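Local coordinates for D-methionine-binding lipoprotein MetQ (Escherichia coli, PDB 4YAH), which binds methionine as the solute-binding component of an ATP-driven D-methionine permease, at residues 72-77 against 99-104; 81-86 against 231-236; 106-111 against 226-231. One frame throughout, in Å; residues are numbered along the deposited sequence.

Contact 1 of 3, residues 72-77 against 99-104; sequences PNEALS and RGYKLV
Tyr101 lays its ring along helix 71-78, spanning one turn: its CE2 meets CB of Asn73 at 3.6 Å, and its CD1 comes within 3.4 Å of OG of Ser77. Arg99 CB covers one ring face near the rim, while the carbonyl oxygen of Asn73 stands over the opposite one. At the phenol end, Tyr101 OH touches Glu74 CG at 3.2 Å. Above that hydroxyl the Arg99 chain doubles back, bent at chi2 (-64°) and chi3 (-56°), which sets the guanidinium with Tyr101 OH over its centre. From there both NH1 and NH2 reach one carboxylate oxygen, Glu74 OE2, each at 3.1 Å. The carboxylate and guanidinium planes stand 88° apart, and NH1 uses the anti lone pair of OE2 while NH2 meets it from above the carboxylate plane. On the inner side Leu76 and Leu103 meet tip to tip, CD2 to CD2 at 3.8 Å, and Leu103 CD1 packs beside the Asn73 amide, whose ND2 bonds Gln95 and Gln87 and whose OD1 takes a bond from Asn84. A water joins Ser77 OG, 2.8 Å away, to the backbone N of Lys102. Leu103 also packs on Leu92 and Leu96 of helix 89-99, so two helices share this face of the sheet, an α/β packing characteristic of type II periplasmic binding protein domains.

Contact 2 of 3, residues 81-86 against 231-236; sequences IDANAF and IVTRED. With MET (methionine), chain B.
Within the mixed sheet of a type II periplasmic binding protein domain, strands 83-86 and 231-234 run antiparallel, with Asn84 and Val232 as a hydrogen-bonded pair. Asn84 N gives to Val232 O, and Val232 N to Asn84 O, both at 2.9 Å. Their side chains lie side by side and point the same way. With CG between its backbone N and carbonyl carbon (chi1 58°), the Asn84 amide lies with OD1 3.6 Å from Val232 CB and ND2 bonded to Asn73 OD1 on helix 71-78. On the other face of the sheet, Ala83 and Ala85 pack their methyls against Ile231, whose side chain also packs on helix 241-250.

At the far end the Arg234 guanidinium is held at its edge. NE bridges to Asp236 OD2 at 3.0 Å, close to the guanidinium plane, and NH1 makes a weak bond to Ile81 O at 3.1 Å besides one to Leu76 O, tying the strand end both to helix 71-78 and to the turn that follows it. Toward the other end of segment 81-86 lies the methionine pocket, where Phe86 CE1 comes 3.8 Å from the ligand's CE and Phe86 O stands 3.3 Å from its CB.

Contact 3 of 3, residues 106-111 against 226-231; sequences VGNTFV and PYVNLI. With MET (methionine), chain B.
Twice in this short strand pair, two residues of 106-111 face a single residue of 226-231. Ile231 O takes a bond from Val106 N but Ile231 N gives to Gly107 O; likewise Asn229 O accepts from Thr109 N while Asn229 N gives to Phe110 O. These beta-bulge-like steps interrupt strand 103-111 in the central sheet of the type II periplasmic-binding-protein fold, the second of them where it reaches the methionine pocket. The second one pins both the N and the O of Asn229 to the neighbouring strand, and the side-chain amide of Asn229 meets both the amino group and the carboxylate of the bound methionine: OD1 takes a bond from the methionine N at 2.8 Å, and ND2 gives one to methionine O at 2.8 Å (N-H...O 166°). ND2 also bonds weakly to Tyr227 O, which helps fix the amide's orientation. With an alanine in place of Asn229, the ligand's amino group and carboxylate would probably each lose this mate, and a gap would open beside them.

Farther along, Ile231 is wedged between branches from both bulges: its CG1 meets Thr109 CG2 and its CG2 meets Val106 CG2, both at 3.7 Å. With its OG1 between backbone N and carbonyl carbon (chi1 58°), Thr109 brings that oxygen 3.1 Å from Asn229 CB and 2.9 Å from a water, which in turn donates to Leu230 O.

How the contacts relate
From the N terminus, contact 1 opens at helix 71-78 and contact 2 opens on the strand that follows. Contact 1 closes first, at 99-104, after a loop holding strand 83-88 and helix 89-99, so contacts 1 and 2 cross. Contact 3 then opens at 106-111, in series with contact 1, and closes at 226-231 around an excursion through the second, five-stranded sheet; it nests inside contact 2, which closes at 231-236 and shares Ile231 with it. The returning strand 229-234 thus lies between strands 83-88 and 103-111. Contacts 2 and 3 both touch the methionine, while contact 1 packs helix 71-78 onto the same sheet.

Contact 1 of 3, residues 72-77 against 99-104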
# COMPACT_ATOMS: atom_id res chain seq x y z
N PRO A 72 -11.30 -5.36 -2.79
CA PRO A 72 -11.82 -4.00 -3.03
C PRO A 72 -12.02 -3.65 -4.51
O PRO A 72 -12.96 -2.92 -4.84
CB PRO A 72 -10.75 -3.11 -2.40
CG PRO A 72 -10.09 -3.98 -1.36
CD PRO A 72 -10.10 -5.36 -1.93
N ASN A 73 -11.16 -4.15 -5.39
CA ASN A 73 -11.35 -3.89 -6.81
C ASN A 73 -12.50 -4.73 -7.39
O ASN A 73 -13.22 -4.25 -8.27
CB ASN A 73 -10.06 -4.12 -7.59
CG ASN A 73 -9.13 -2.93 -7.53
OD1 ASN A 73 -9.55 -1.81 -7.25
ND2 ASN A 73 -7.86 -3.17 -7.81
N GLU A 74 -12.68 -5.95 -6.89
CA GLU A 74 -13.84 -6.77 -7.28
C GLU A 74 -15.14 -6.07 -6.92
O GLU A 74 -16.07 -5.99 -7.74
CB GLU A 74 -13.80 -8.14 -6.61
CG GLU A 74 -12.61 -9.00 -6.99
CD GLU A 74 -12.74 -10.46 -6.56
OE1 GLU A 74 -13.74 -10.80 -5.88
OE2 GLU A 74 -11.86 -11.27 -6.91
N ALA A 75 -15.19 -5.54 -5.71
CA ALA A 75 -16.38 -4.87 -5.20
C ALA A 75 -16.70 -3.65 -6.05
O ALA A 75 -17.84 -3.39 -6.38
CB ALA A 75 -16.16 -4.48 -3.75
N LEU A 76 -15.67 -2.90 -6.38
CA LEU A 76 -15.83 -1.71 -7.21
C LEU A 76 -16.32 -2.07 -8.60
O LEU A 76 -17.26 -1.46 -9.10
CB LEU A 76 -14.50 -0.96 -7.30
CG LEU A 76 -14.47 0.27 -8.19
CD1 LEU A 76 -15.53 1.27 -7.77
CD2 LEU A 76 -13.09 0.90 -8.19
N SER A 77 -15.69 -3.06 -9.23
CA SER A 77 -16.03 -3.48 -10.58
C SER A 77 -17.48 -3.95 -10.66
O SER A 77 -18.19 -3.65 -11.62
CB SER A 77 -15.11 -4.60 -11.03
OG SER A 77 -15.46 -5.03 -12.33
N ARG A 99 -7.12 -8.78 -14.48
CA ARG A 99 -8.54 -9.01 -14.18
C ARG A 99 -9.47 -8.38 -15.20
O ARG A 99 -10.64 -8.71 -15.25
CB ARG A 99 -8.89 -8.47 -12.79
CG ARG A 99 -8.07 -9.07 -11.64
CD ARG A 99 -8.29 -10.56 -11.47
NE ARG A 99 -9.70 -10.91 -11.27
CZ ARG A 99 -10.32 -10.93 -10.09
NH1 ARG A 99 -9.68 -10.63 -8.97
NH2 ARG A 99 -11.61 -11.27 -10.03
N GLY A 100 -8.95 -7.46 -16.00
CA GLY A 100 -9.72 -6.91 -17.10
C GLY A 100 -10.73 -5.86 -16.68
O GLY A 100 -11.65 -5.53 -17.44
N TYR A 101 -10.56 -5.31 -15.48
CA TYR A 101 -11.44 -4.24 -14.97
C TYR A 101 -11.30 -2.97 -15.80
O TYR A 101 -10.26 -2.73 -16.42
CB TYR A 101 -11.11 -3.88 -13.53
CG TYR A 101 -11.12 -4.99 -12.53
CD1 TYR A 101 -12.14 -5.92 -12.49
CD2 TYR A 101 -10.09 -5.09 -11.59
CE1 TYR A 101 -12.15 -6.93 -11.53
CE2 TYR A 101 -10.08 -6.09 -10.64
CZ TYR A 101 -11.12 -7.00 -10.61
OH TYR A 101 -11.13 -8.01 -9.68
N LYS A 102 -12.34 -2.13 -15.76
CA LYS A 102 -12.27 -0.79 -16.35
C LYS A 102 -12.33 0.25 -15.23
O LYS A 102 -13.36 0.86 -14.96
CB LYS A 102 -13.40 -0.59 -17.37
CG LYS A 102 -13.30 -1.54 -18.57
CD LYS A 102 -11.97 -1.39 -19.31
CE LYS A 102 -11.92 -2.23 -20.58
NZ LYS A 102 -12.92 -1.77 -21.59
N LEU A 103 -11.19 0.42 -14.57
CA LEU A 103 -11.08 1.32 -13.44
C LEU A 103 -10.11 2.42 -13.77
O LEU A 103 -9.20 2.22 -14.57
CB LEU A 103 -10.58 0.60 -12.19
CG LEU A 103 -11.25 -0.71 -11.85
CD1 LEU A 103 -10.63 -1.30 -10.59
CD2 LEU A 103 -12.74 -0.54 -11.66
N VAL A 104 -10.29 3.55 -13.10
CA VAL A 104 -9.45 4.71 -13.31
C VAL A 104 -9.20 5.47 -12.02
O VAL A 104 -10.03 5.48 -11.10
CB VAL A 104 -10.05 5.67 -14.36
CG1 VAL A 104 -10.18 4.98 -15.71
CG2 VAL A 104 -11.38 6.19 -13.89
O HOH W 1 -14.75 -3.06 -14.25

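Contact 2 of 3, residues 81-86 against 231-236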
# COMPACT_ATOMS: atom_id res chain seq x y z
N ILE A 81 -19.43 -1.05 -4.45
CA ILE A 81 -18.98 0.22 -3.91
C ILE A 81 -18.73 1.18 -5.07
O ILE A 81 -18.61 0.75 -6.22
CB ILE A 81 -17.71 0.05 -3.05
CG1 ILE A 81 -16.58 -0.59 -3.87
CG2 ILE A 81 -18.01 -0.78 -1.81
CD1 ILE A 81 -15.26 -0.73 -3.10
N ASP A 82 -18.68 2.47 -4.77
CA ASP A 82 -18.52 3.51 -5.78
C ASP A 82 -17.07 3.85 -6.11
O ASP A 82 -16.74 4.29 -7.22
CB ASP A 82 -19.21 4.79 -5.30
CG ASP A 82 -20.73 4.62 -5.13
OD1 ASP A 82 -21.20 4.47 -3.98
OD2 ASP A 82 -21.45 4.64 -6.15
N ALA A 83 -16.20 3.67 -5.11
CA ALA A 83 -14.80 4.05 -5.22
C ALA A 83 -14.03 3.22 -4.23
O ALA A 83 -14.62 2.66 -3.31
CB ALA A 83 -14.60 5.52 -4.92
N ASN A 84 -12.71 3.14 -4.40
CA ASN A 84 -11.90 2.67 -3.29
C ASN A 84 -10.64 3.50 -3.18
O ASN A 84 -10.31 4.30 -4.06
CB ASN A 84 -11.59 1.17 -3.40
CG ASN A 84 -10.88 0.78 -4.68
OD1 ASN A 84 -9.93 1.43 -5.12
ND2 ASN A 84 -11.32 -0.35 -5.25
N ALA A 85 -9.97 3.34 -2.05
CA ALA A 85 -8.83 4.17 -1.75
C ALA A 85 -7.78 3.34 -1.04
O ALA A 85 -7.71 3.34 0.19
CB ALA A 85 -9.25 5.36 -0.89
N PHE A 86 -6.98 2.60 -1.82
CA PHE A 86 -6.06 1.65 -1.20
C PHE A 86 -4.85 1.23 -2.03
O PHE A 86 -3.99 0.53 -1.50
CB PHE A 86 -6.81 0.37 -0.82
CG PHE A 86 -6.96 -0.61 -1.96
CD1 PHE A 86 -6.10 -1.68 -2.08
CD2 PHE A 86 -7.94 -0.43 -2.93
CE1 PHE A 86 -6.21 -2.57 -3.13
CE2 PHE A 86 -8.06 -1.32 -3.98
CZ PHE A 86 -7.20 -2.39 -4.08
N ILE A 231 -7.30 7.23 -5.22
CA ILE A 231 -8.74 7.00 -5.16
C ILE A 231 -9.10 6.55 -6.56
O ILE A 231 -8.68 7.20 -7.54
CB ILE A 231 -9.51 8.24 -4.74
CG1 ILE A 231 -9.11 8.64 -3.32
CG2 ILE A 231 -11.04 7.98 -4.78
CD1 ILE A 231 -9.41 10.08 -2.96
N VAL A 232 -9.80 5.43 -6.64
CA VAL A 232 -10.10 4.77 -7.89
C VAL A 232 -11.60 4.50 -8.01
O VAL A 232 -12.25 4.12 -7.04
CB VAL A 232 -9.34 3.46 -7.99
CG1 VAL A 232 -9.75 2.67 -9.20
CG2 VAL A 232 -7.86 3.75 -8.07
N THR A 233 -12.12 4.71 -9.22
CA THR A 233 -13.53 4.43 -9.54
C THR A 233 -13.60 3.59 -10.79
O THR A 233 -12.59 3.27 -11.40
CB THR A 233 -14.35 5.71 -9.78
OG1 THR A 233 -13.91 6.33 -11.00
CG2 THR A 233 -14.21 6.68 -8.63
N ARG A 234 -14.83 3.27 -11.21
CA ARG A 234 -15.02 2.69 -12.54
C ARG A 234 -14.92 3.81 -13.56
O ARG A 234 -15.07 4.99 -13.24
CB ARG A 234 -16.37 1.98 -12.65
CG ARG A 234 -16.54 0.78 -11.72
CD ARG A 234 -17.93 0.18 -11.91
NE ARG A 234 -18.95 1.19 -11.65
CZ ARG A 234 -19.38 1.54 -10.44
NH1 ARG A 234 -18.90 0.95 -9.35
NH2 ARG A 234 -20.29 2.49 -10.33
N GLU A 235 -14.65 3.45 -14.80
CA GLU A 235 -14.71 4.40 -15.90
C GLU A 235 -16.06 5.10 -15.92
O GLU A 235 -16.14 6.31 -16.15
CB GLU A 235 -14.44 3.68 -17.23
CG GLU A 235 -14.65 4.53 -18.49
CD GLU A 235 -13.67 5.68 -18.62
OE1 GLU A 235 -12.54 5.57 -18.10
OE2 GLU A 235 -14.04 6.70 -19.24
N ASP A 236 -17.13 4.35 -15.67
CA ASP A 236 -18.47 4.90 -15.85
C ASP A 236 -18.85 5.95 -14.80
O ASP A 236 -19.74 6.75 -15.06
CB ASP A 236 -19.54 3.79 -15.89
CG ASP A 236 -19.61 2.96 -14.59
OD1 ASP A 236 -20.17 3.45 -13.59
OD2 ASP A 236 -19.13 1.82 -14.61
N MET B . -0.91 1.16 0.77
CA MET B . -0.12 0.21 -0.01
C MET B . 1.27 0.77 -0.23
O MET B . 1.37 1.93 -0.65
CB MET B . -0.78 -0.08 -1.36
CG MET B . -0.13 -1.19 -2.16
SD MET B . -0.91 -1.51 -3.76
CE MET B . -2.41 -2.34 -3.23
OXT MET B . 2.27 0.06 -0.01
O HOH W 2 -21.33 2.71 -7.62

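Contact 3 of 3, residues 106-111 against 226-231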
# COMPACT_ATOMS: atom_id res chain seq x y z
N VAL A 106 -8.87 8.80 -9.88
CA VAL A 106 -9.50 10.11 -9.85
C VAL A 106 -8.83 11.04 -8.86
O VAL A 106 -9.28 12.16 -8.65
CB VAL A 106 -11.02 10.00 -9.53
CG1 VAL A 106 -11.75 9.23 -10.63
CG2 VAL A 106 -11.27 9.36 -8.16
N GLY A 107 -7.72 10.60 -8.27
CA GLY A 107 -7.00 11.46 -7.36
C GLY A 107 -5.93 10.70 -6.59
O GLY A 107 -6.11 9.51 -6.32
N ASN A 108 -4.84 11.39 -6.26
CA ASN A 108 -3.78 10.83 -5.41
C ASN A 108 -4.07 11.01 -3.95
O ASN A 108 -4.66 12.00 -3.55
CB ASN A 108 -2.44 11.50 -5.70
CG ASN A 108 -1.97 11.30 -7.10
OD1 ASN A 108 -2.38 10.36 -7.79
ND2 ASN A 108 -1.06 12.17 -7.54
N THR A 109 -3.59 10.08 -3.13
CA THR A 109 -3.67 10.23 -1.69
C THR A 109 -2.24 10.37 -1.16
O THR A 109 -1.63 11.43 -1.36
CB THR A 109 -4.45 9.05 -1.04
OG1 THR A 109 -3.82 7.80 -1.36
CG2 THR A 109 -5.90 9.02 -1.56
N PHE A 110 -1.69 9.32 -0.54
CA PHE A 110 -0.33 9.40 0.03
C PHE A 110 0.62 8.39 -0.58
O PHE A 110 0.22 7.32 -1.05
CB PHE A 110 -0.36 9.19 1.55
CG PHE A 110 -1.26 10.14 2.27
CD1 PHE A 110 -0.84 11.42 2.60
CD2 PHE A 110 -2.55 9.75 2.61
CE1 PHE A 110 -1.68 12.29 3.26
CE2 PHE A 110 -3.41 10.64 3.26
CZ PHE A 110 -2.97 11.91 3.59
N VAL A 111 1.91 8.74 -0.57
CA VAL A 111 2.96 7.74 -0.74
C VAL A 111 3.25 7.17 0.66
O VAL A 111 3.34 7.93 1.62
CB VAL A 111 4.26 8.32 -1.32
CG1 VAL A 111 5.29 7.21 -1.56
CG2 VAL A 111 4.01 9.10 -2.61
N PRO A 226 7.34 5.60 -7.43
CA PRO A 226 6.11 5.62 -8.22
C PRO A 226 4.88 5.14 -7.47
O PRO A 226 3.87 4.90 -8.14
CB PRO A 226 6.43 4.67 -9.37
CG PRO A 226 7.42 3.73 -8.82
CD PRO A 226 8.23 4.50 -7.84
N TYR A 227 4.92 5.04 -6.15
CA TYR A 227 3.87 4.29 -5.44
C TYR A 227 2.86 5.15 -4.69
O TYR A 227 2.26 4.70 -3.72
CB TYR A 227 4.54 3.28 -4.49
CG TYR A 227 5.44 2.32 -5.23
CD1 TYR A 227 4.92 1.38 -6.11
CD2 TYR A 227 6.82 2.36 -5.07
CE1 TYR A 227 5.73 0.52 -6.81
CE2 TYR A 227 7.64 1.50 -5.76
CZ TYR A 227 7.10 0.58 -6.61
OH TYR A 227 7.93 -0.27 -7.30
N VAL A 228 2.60 6.37 -5.16
CA VAL A 228 1.55 7.16 -4.54
C VAL A 228 0.24 6.38 -4.66
O VAL A 228 -0.05 5.80 -5.71
CB VAL A 228 1.43 8.57 -5.18
CG1 VAL A 228 0.93 8.50 -6.62
CG2 VAL A 228 0.57 9.46 -4.32
N ASN A 229 -0.51 6.33 -3.57
CA ASN A 229 -1.79 5.63 -3.56
C ASN A 229 -2.85 6.52 -4.23
O ASN A 229 -2.65 7.72 -4.41
CB ASN A 229 -2.21 5.26 -2.13
CG ASN A 229 -1.44 4.06 -1.57
OD1 ASN A 229 -1.95 3.36 -0.71
ND2 ASN A 229 -0.21 3.85 -2.04
N LEU A 230 -4.01 5.92 -4.53
CA LEU A 230 -5.01 6.51 -5.41
C LEU A 230 -6.41 6.31 -4.86
O LEU A 230 -6.68 5.33 -4.16
CB LEU A 230 -4.96 5.86 -6.79
CG LEU A 230 -3.59 5.76 -7.46
CD1 LEU A 230 -3.69 4.78 -8.61
CD2 LEU A 230 -3.16 7.13 -7.95
N ILE A 231 -7.30 7.23 -5.22
CA ILE A 231 -8.74 7.00 -5.16
C ILE A 231 -9.10 6.55 -6.56
O ILE A 231 -8.68 7.20 -7.54
CB ILE A 231 -9.51 8.24 -4.74
CG1 ILE A 231 -9.11 8.64 -3.32
CG2 ILE A 231 -11.04 7.98 -4.78
CD1 ILE A 231 -9.41 10.08 -2.96
N MET B . -0.91 1.16 0.77
CA MET B . -0.12 0.21 -0.01
C MET B . 1.27 0.77 -0.23
O MET B . 1.37 1.93 -0.65
CB MET B . -0.78 -0.08 -1.36
CG MET B . -0.13 -1.19 -2.16
SD MET B . -0.91 -1.51 -3.76
CE MET B . -2.41 -2.34 -3.23
OXT MET B . 2.27 0.06 -0.01
O HOH W 3 -5.61 5.56 -1.39